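Local coordinates for protein spondin-1 (Homo sapiens, PDB 2ZOT) that is a secreted extracellular-matrix glycoprotein, also called F-spondin, whose reeler domain is a beta-sandwich and which probably acts in cell adhesion, at residues Gln25-Glu30 / Ile142-Asp147. Sequence-based numbering, arbitrary orientation.
Sequences QGTRRE and IIYFQD
Thr-27 and Arg-29 give their backbone N-H groups to the carbonyls of Ile-143 and Phe-145, and Phe-145 returns one to Thr-27, the parallel pattern by which strand 26-28 borders a mixed sheet of the reeler beta-sandwich. The Arg-29 N to Phe-145 O bond, 2.7 Å long, is almost straight (177°). Ile-143 O is gripped twice, since OG1 of Thr-27 also reaches it, at 3.0 Å and from above the carbonyl plane. A threonine suits this spot: with chi1 at 47°, its hydroxyl lies between the backbone N and carbonyl carbon and turns to the neighbouring strand.

On the face bearing Arg-28 and Phe-145, the phenylalanine ring, swung by a chi1 of 73° that keeps CG close to its own backbone, leans over strand 26-28. It takes the CA of Arg-28 over one face, a CH-pi contact 4.0 Å from the centroid, and sets its edge, at CE1, against CA and C of Gly-26, where the lack of a side chain suits the ring. The Arg-28 chain bends at chi3, and its guanidinium, steeply inclined to the ring, receives CE2 of Phe-145 over one face. Where Thr-27 and Tyr-144 point, CB and CD of the extended Arg-29 chain come near CD2 of the Tyr-144 ring, while its charged end is held by Glu-34.

Arg-28, Glu-30 and Asp-147 form a salt-bridge network: NH2 of Arg-28 lies 3.0 Å from both OD2 of Asp-147, met from above the carboxylate plane, and OE1 of Glu-30, met on the syn side. This shared cation probably offsets the repulsion between the carboxylates. Across strand 143-155 from strand 26-28, strand 131-138 continues the sheet, Tyr-144 hydrogen-bonding through its backbone to Ile-137. Glu-30 also ties the backbone at Asp-147: its OE2, which binds the N-H of Glu-148 too, accepts a hydrogen bond from Asp-147 N, 2.8 Å away and above the carboxylate plane.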
loop_
_atom_site.group_PDB
_atom_site.type_symbol
_atom_site.label_atom_id
_atom_site.label_comp_id
_atom_site.label_asym_id
_atom_site.label_seq_id
_atom_site.Cartn_x
_atom_site.Cartn_y
_atom_site.Cartn_z
ATOM N N GLN A 25 -12.592 -12.293 -1.877
ATOM C CA GLN A 25 -11.880 -13.537 -1.646
ATOM C C GLN A 25 -10.843 -13.331 -0.545
ATOM O O GLN A 25 -9.835 -14.036 -0.504
ATOM C CB GLN A 25 -11.149 -13.963 -2.928
ATOM C CG GLN A 25 -11.680 -13.361 -4.241
ATOM C CD GLN A 25 -10.902 -13.840 -5.457
ATOM O OE1 GLN A 25 -10.945 -15.015 -5.814
ATOM N NE2 GLN A 25 -10.184 -12.925 -6.097
ATOM N N GLY A 26 -11.073 -12.365 0.336
ATOM C CA GLY A 26 -10.068 -12.006 1.333
ATOM C C GLY A 26 -10.161 -12.731 2.664
ATOM O O GLY A 26 -11.243 -13.065 3.130
ATOM N N THR A 27 -9.005 -12.988 3.260
ATOM C CA THR A 27 -8.911 -13.362 4.670
ATOM C C THR A 27 -8.346 -12.179 5.443
ATOM O O THR A 27 -7.257 -11.684 5.153
ATOM C CB THR A 27 -8.008 -14.575 4.887
ATOM O OG1 THR A 27 -6.795 -14.378 4.155
ATOM C CG2 THR A 27 -8.677 -15.836 4.385
ATOM N N ARG A 28 -9.113 -11.701 6.407
ATOM C CA ARG A 28 -8.688 -10.595 7.239
ATOM C C ARG A 28 -7.593 -11.104 8.170
ATOM O O ARG A 28 -7.736 -12.153 8.787
ATOM C CB ARG A 28 -9.899 -10.068 8.011
ATOM C CG ARG A 28 -9.602 -9.115 9.147
ATOM C CD ARG A 28 -10.898 -8.638 9.809
ATOM N NE ARG A 28 -11.667 -7.760 8.930
ATOM C CZ ARG A 28 -11.390 -6.476 8.714
ATOM N NH1 ARG A 28 -12.150 -5.772 7.888
ATOM N NH2 ARG A 28 -10.358 -5.891 9.313
ATOM N N ARG A 29 -6.484 -10.387 8.244
ATOM C CA ARG A 29 -5.427 -10.741 9.177
ATOM C C ARG A 29 -4.860 -9.474 9.817
ATOM O O ARG A 29 -3.976 -8.813 9.265
ATOM C CB ARG A 29 -4.341 -11.581 8.492
ATOM C CG ARG A 29 -3.402 -12.273 9.459
ATOM C CD ARG A 29 -2.273 -12.984 8.743
ATOM N NE ARG A 29 -1.590 -13.912 9.646
ATOM C CZ ARG A 29 -0.412 -14.485 9.414
ATOM N NH1 ARG A 29 0.250 -14.231 8.298
ATOM N NH2 ARG A 29 0.112 -15.309 10.311
ATOM N N GLU A 30 -5.400 -9.129 10.973
ATOM C CA GLU A 30 -5.016 -7.920 11.673
ATOM C C GLU A 30 -3.695 -8.162 12.388
ATOM O O GLU A 30 -3.380 -9.290 12.745
ATOM C CB GLU A 30 -6.107 -7.558 12.676
ATOM C CG GLU A 30 -6.492 -6.093 12.702
ATOM C CD GLU A 30 -7.291 -5.648 11.481
ATOM O OE1 GLU A 30 -7.829 -6.503 10.742
ATOM O OE2 GLU A 30 -7.391 -4.423 11.266
ATOM N N ILE A 142 -4.371 -17.546 -0.993
ATOM C CA ILE A 142 -5.045 -16.678 -0.038
ATOM C C ILE A 142 -4.697 -15.192 -0.209
ATOM O O ILE A 142 -3.527 -14.847 -0.361
ATOM C CB ILE A 142 -4.712 -17.127 1.419
ATOM C CG1 ILE A 142 -4.639 -18.666 1.547
ATOM C CG2 ILE A 142 -5.690 -16.512 2.424
ATOM C CD1 ILE A 142 -5.964 -19.391 1.499
ATOM N N ILE A 143 -5.711 -14.323 -0.183
ATOM C CA ILE A 143 -5.493 -12.867 -0.121
ATOM C C ILE A 143 -5.635 -12.365 1.314
ATOM O O ILE A 143 -6.725 -12.441 1.879
ATOM C CB ILE A 143 -6.517 -12.062 -0.970
ATOM C CG1 ILE A 143 -6.548 -12.522 -2.430
ATOM C CG2 ILE A 143 -6.210 -10.566 -0.896
ATOM C CD1 ILE A 143 -7.843 -12.131 -3.163
ATOM N N TYR A 144 -4.555 -11.839 1.891
ATOM C CA TYR A 144 -4.606 -11.249 3.236
ATOM C C TYR A 144 -4.747 -9.740 3.188
ATOM O O TYR A 144 -4.191 -9.087 2.303
ATOM C CB TYR A 144 -3.348 -11.573 4.032
ATOM C CG TYR A 144 -3.098 -13.037 4.252
ATOM C CD1 TYR A 144 -2.008 -13.666 3.651
ATOM C CD2 TYR A 144 -3.939 -13.798 5.077
ATOM C CE1 TYR A 144 -1.759 -15.014 3.853
ATOM C CE2 TYR A 144 -3.709 -15.155 5.283
ATOM C CZ TYR A 144 -2.612 -15.754 4.668
ATOM O OH TYR A 144 -2.356 -17.087 4.866
ATOM N N PHE A 145 -5.469 -9.189 4.159
ATOM C CA PHE A 145 -5.682 -7.743 4.276
ATOM C C PHE A 145 -5.996 -7.380 5.735
ATOM O O PHE A 145 -6.215 -8.272 6.562
ATOM C CB PHE A 145 -6.806 -7.280 3.337
ATOM C CG PHE A 145 -8.188 -7.687 3.783
ATOM C CD1 PHE A 145 -8.749 -8.885 3.351
ATOM C CD2 PHE A 145 -8.935 -6.866 4.625
ATOM C CE1 PHE A 145 -10.031 -9.262 3.758
ATOM C CE2 PHE A 145 -10.211 -7.237 5.033
ATOM C CZ PHE A 145 -10.760 -8.434 4.597
ATOM N N GLN A 146 -6.027 -6.083 6.044
ATOM C CA GLN A 146 -6.235 -5.608 7.424
ATOM C C GLN A 146 -6.508 -4.103 7.490
ATOM O O GLN A 146 -6.290 -3.380 6.519
ATOM C CB GLN A 146 -5.017 -5.936 8.300
ATOM C CG GLN A 146 -3.673 -5.642 7.632
ATOM C CD GLN A 146 -2.569 -5.341 8.612
ATOM O OE1 GLN A 146 -2.175 -6.190 9.415
ATOM N NE2 GLN A 146 -2.051 -4.126 8.545
ATOM N N ASP A 147 -6.979 -3.635 8.640
ATOM C CA ASP A 147 -7.112 -2.200 8.875
ATOM C C ASP A 147 -5.960 -1.671 9.735
ATOM O O ASP A 147 -5.462 -0.572 9.503
ATOM C CB ASP A 147 -8.476 -1.874 9.489
ATOM C CG ASP A 147 -9.633 -2.183 8.543
ATOM O OD1 ASP A 147 -9.655 -1.650 7.406
ATOM O OD2 ASP A 147 -10.524 -2.958 8.940
#